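Hypothetical protein Atu0120 (Agrobacterium tumefaciens, PDB 2I6H) is of unknown function and belongs to the DUF924 family of bacterial proteins, folding as a mainly helical chain without strands. Local coordinates at residues Leu88-Asn96 and Thr107-Ala115. Numbering follows the deposited sequence.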
loop_
_atom_site.group_PDB
_atom_site.type_symbol
_atom_site.label_atom_id
_atom_site.label_comp_id
_atom_site.label_asym_id
_atom_site.label_seq_id
_atom_site.Cartn_x
_atom_site.Cartn_y
_atom_site.Cartn_z
ATOM N N LEU A 88 2.040 3.395 -18.284
ATOM C CA LEU A 88 2.032 4.701 -17.612
ATOM C C LEU A 88 1.178 5.677 -18.398
ATOM O O LEU A 88 0.397 6.459 -17.819
ATOM C CB LEU A 88 3.454 5.209 -17.455
ATOM C CG LEU A 88 4.298 4.323 -16.544
ATOM C CD1 LEU A 88 5.713 4.937 -16.497
ATOM C CD2 LEU A 88 3.704 4.169 -15.138
ATOM N N LEU A 89 1.259 5.614 -19.722
ATOM C CA LEU A 89 0.405 6.495 -20.546
ATOM C C LEU A 89 -1.089 6.121 -20.576
ATOM O O LEU A 89 -1.963 7.014 -20.663
ATOM C CB LEU A 89 0.912 6.469 -21.973
ATOM C CG LEU A 89 2.283 7.134 -22.177
ATOM C CD1 LEU A 89 2.681 6.922 -23.623
ATOM C CD2 LEU A 89 2.193 8.682 -21.837
ATOM N N LEU A 90 -1.388 4.814 -20.537
ATOM C CA LEU A 90 -2.762 4.354 -20.822
ATOM C C LEU A 90 -3.567 3.948 -19.590
ATOM O O LEU A 90 -4.810 3.941 -19.637
ATOM C CB LEU A 90 -2.777 3.230 -21.856
ATOM C CG LEU A 90 -2.231 3.651 -23.232
ATOM C CD1 LEU A 90 -2.072 2.436 -24.089
ATOM C CD2 LEU A 90 -3.170 4.713 -23.904
ATOM N N ASP A 91 -2.864 3.673 -18.490
ATOM C CA ASP A 91 -3.481 3.323 -17.221
ATOM C C ASP A 91 -3.280 4.400 -16.146
ATOM O O ASP A 91 -4.222 4.720 -15.411
ATOM C CB ASP A 91 -2.932 1.959 -16.723
ATOM C CG ASP A 91 -3.579 1.525 -15.390
ATOM O OD1 ASP A 91 -4.750 1.050 -15.401
ATOM O OD2 ASP A 91 -2.911 1.707 -14.343
ATOM N N GLN A 92 -2.061 4.930 -16.035
ATOM C CA GLN A 92 -1.794 5.938 -14.998
ATOM C C GLN A 92 -2.169 7.369 -15.385
ATOM O O GLN A 92 -2.931 8.048 -14.658
ATOM C CB GLN A 92 -0.330 5.875 -14.557
ATOM C CG GLN A 92 0.005 4.577 -13.851
ATOM C CD GLN A 92 -0.721 4.475 -12.544
ATOM O OE1 GLN A 92 -0.414 5.203 -11.608
ATOM N NE2 GLN A 92 -1.733 3.573 -12.474
ATOM N N PHE A 93 -1.653 7.807 -16.526
ATOM C CA PHE A 93 -1.919 9.180 -17.031
ATOM C C PHE A 93 -3.403 9.625 -16.916
ATOM O O PHE A 93 -3.681 10.714 -16.384
ATOM C CB PHE A 93 -1.392 9.332 -18.474
ATOM C CG PHE A 93 -1.516 10.735 -19.012
ATOM C CD1 PHE A 93 -0.398 11.621 -18.961
ATOM C CD2 PHE A 93 -2.731 11.199 -19.555
ATOM C CE1 PHE A 93 -0.502 12.945 -19.459
ATOM C CE2 PHE A 93 -2.841 12.514 -20.058
ATOM C CZ PHE A 93 -1.719 13.404 -20.009
ATOM N N PRO A 94 -4.368 8.798 -17.381
ATOM C CA PRO A 94 -5.784 9.213 -17.309
ATOM C C PRO A 94 -6.262 9.430 -15.877
ATOM O O PRO A 94 -7.065 10.335 -15.623
ATOM C CB PRO A 94 -6.547 8.006 -17.910
ATOM C CG PRO A 94 -5.554 7.282 -18.734
ATOM C CD PRO A 94 -4.232 7.465 -17.999
ATOM N N ARG A 95 -5.732 8.632 -14.944
ATOM C CA ARG A 95 -6.106 8.759 -13.533
ATOM C C ARG A 95 -5.498 9.993 -12.838
ATOM O O ARG A 95 -6.071 10.513 -11.865
ATOM C CB ARG A 95 -5.773 7.458 -12.790
ATOM C CG ARG A 95 -6.644 6.289 -13.260
ATOM C CD ARG A 95 -6.233 4.911 -12.695
ATOM N NE ARG A 95 -7.388 4.046 -12.933
ATOM C CZ ARG A 95 -7.767 3.578 -14.138
ATOM N NH1 ARG A 95 -8.901 2.889 -14.234
ATOM N NH2 ARG A 95 -7.027 3.769 -15.248
ATOM N N ASN A 96 -4.355 10.446 -13.332
ATOM C CA ASN A 96 -3.787 11.711 -12.857
ATOM C C ASN A 96 -4.401 12.922 -13.541
ATOM O O ASN A 96 -4.595 13.968 -12.894
ATOM C CB ASN A 96 -2.277 11.769 -13.109
ATOM C CG ASN A 96 -1.502 10.790 -12.255
ATOM O OD1 ASN A 96 -1.182 9.666 -12.708
ATOM N ND2 ASN A 96 -1.244 11.184 -10.980
ATOM N N THR A 107 -9.168 4.645 -22.008
ATOM C CA THR A 107 -8.088 3.811 -22.611
ATOM C C THR A 107 -7.802 2.565 -21.773
ATOM O O THR A 107 -6.751 1.895 -21.965
ATOM C CB THR A 107 -6.758 4.627 -22.814
ATOM O OG1 THR A 107 -6.314 5.265 -21.586
ATOM C CG2 THR A 107 -6.949 5.694 -23.879
ATOM N N ASP A 108 -8.692 2.268 -20.821
ATOM C CA ASP A 108 -8.455 1.093 -19.956
ATOM C C ASP A 108 -8.465 -0.223 -20.766
ATOM O O ASP A 108 -7.595 -1.079 -20.534
ATOM C CB ASP A 108 -9.422 1.020 -18.788
ATOM C CG ASP A 108 -9.082 2.031 -17.667
ATOM O OD1 ASP A 108 -8.002 2.668 -17.697
ATOM O OD2 ASP A 108 -9.890 2.159 -16.713
ATOM N N PRO A 109 -9.455 -0.414 -21.662
ATOM C CA PRO A 109 -9.425 -1.657 -22.467
ATOM C C PRO A 109 -8.110 -1.788 -23.264
ATOM O O PRO A 109 -7.530 -2.896 -23.354
ATOM C CB PRO A 109 -10.634 -1.502 -23.422
ATOM C CG PRO A 109 -11.587 -0.659 -22.626
ATOM C CD PRO A 109 -10.690 0.380 -21.925
ATOM N N LEU A 110 -7.617 -0.678 -23.807
ATOM C CA LEU A 110 -6.333 -0.704 -24.524
ATOM C C LEU A 110 -5.166 -1.036 -23.592
ATOM O O LEU A 110 -4.277 -1.829 -23.954
ATOM C CB LEU A 110 -6.064 0.637 -25.228
ATOM C CG LEU A 110 -4.850 0.714 -26.161
ATOM C CD1 LEU A 110 -4.856 -0.450 -27.219
ATOM C CD2 LEU A 110 -4.732 2.144 -26.820
ATOM N N ALA A 111 -5.150 -0.420 -22.417
ATOM C CA ALA A 111 -4.092 -0.703 -21.415
ATOM C C ALA A 111 -4.057 -2.191 -21.063
ATOM O O ALA A 111 -2.969 -2.786 -21.009
ATOM C CB ALA A 111 -4.283 0.133 -20.186
ATOM N N ARG A 112 -5.236 -2.784 -20.872
ATOM C CA ARG A 112 -5.356 -4.189 -20.497
ATOM C C ARG A 112 -4.851 -5.088 -21.611
ATOM O O ARG A 112 -4.160 -6.087 -21.371
ATOM C CB ARG A 112 -6.812 -4.527 -20.281
ATOM C CG ARG A 112 -7.327 -4.106 -18.970
ATOM C CD ARG A 112 -8.424 -5.067 -18.567
ATOM N NE ARG A 112 -9.550 -5.045 -19.495
ATOM C CZ ARG A 112 -10.345 -3.997 -19.678
ATOM N NH1 ARG A 112 -10.118 -2.876 -19.026
ATOM N NH2 ARG A 112 -11.360 -4.063 -20.534
ATOM N N PHE A 113 -5.218 -4.734 -22.846
ATOM C CA PHE A 113 -4.822 -5.490 -24.030
ATOM C C PHE A 113 -3.277 -5.465 -24.114
ATOM O O PHE A 113 -2.602 -6.516 -24.306
ATOM C CB PHE A 113 -5.441 -4.824 -25.273
ATOM C CG PHE A 113 -4.934 -5.380 -26.560
ATOM C CD1 PHE A 113 -5.315 -6.659 -26.975
ATOM C CD2 PHE A 113 -4.024 -4.675 -27.319
ATOM C CE1 PHE A 113 -4.812 -7.199 -28.196
ATOM C CE2 PHE A 113 -3.519 -5.191 -28.527
ATOM C CZ PHE A 113 -3.908 -6.468 -28.957
ATOM N N PHE A 114 -2.704 -4.272 -23.939
ATOM C CA PHE A 114 -1.257 -4.158 -23.934
ATOM C C PHE A 114 -0.586 -4.828 -22.737
ATOM O O PHE A 114 0.488 -5.417 -22.901
ATOM C CB PHE A 114 -0.830 -2.708 -23.976
ATOM C CG PHE A 114 -0.949 -2.049 -25.353
ATOM C CD1 PHE A 114 -1.012 -2.763 -26.549
ATOM C CD2 PHE A 114 -0.972 -0.657 -25.409
ATOM C CE1 PHE A 114 -1.117 -2.048 -27.828
ATOM C CE2 PHE A 114 -1.048 0.037 -26.644
ATOM C CZ PHE A 114 -1.090 -0.673 -27.849
ATOM N N ALA A 115 -1.195 -4.743 -21.547
ATOM C CA ALA A 115 -0.625 -5.415 -20.345
ATOM C C ALA A 115 -0.508 -6.931 -20.598
ATOM O O ALA A 115 0.540 -7.547 -20.357
ATOM C CB ALA A 115 -1.470 -5.158 -19.085
HETATM O O HOH W 1 -6.288 0.391 -17.425
#
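The guanidinium of R95 meets the carboxylate of D108 edge to edge, their planes 20° apart, while the edge of the F114 ring takes CD1 of L90 and one of its faces takes CD1 of L110 from its own helix. These groups join two roughly antiparallel helices in the core of an all-helical fold, with segment axes 8.4 Å apart. The salt bridge is bidentate and end-on: R95 NH1 reaches D108 OD2 at 2.8 Å, nearly straight at 170°. R95 NH2 reaches D108 OD1 at 2.9 Å, and both oxygens are met on their syn sides. R95 NH2 also donates to D91 O, in the guanidinium plane, which should fix the rotation of the group. D91 OD1 stands off that plane, where no N-H points at it, and contributes through charge; it is hydrogen-bonded to H141 ND1 and takes a water that also donates weakly to D108 OD1, bridging the two acids. Apolar packing centres on L90: CG anti to its carbonyl carbon (chi1 -63°) sends CD1 to F114 CD2 at 3.5 Å. At the kink, P94 has no N-H to offer L90 O, and T107 OG1 takes that place, donating at 2.8 Å on a lone pair in the carbonyl plane.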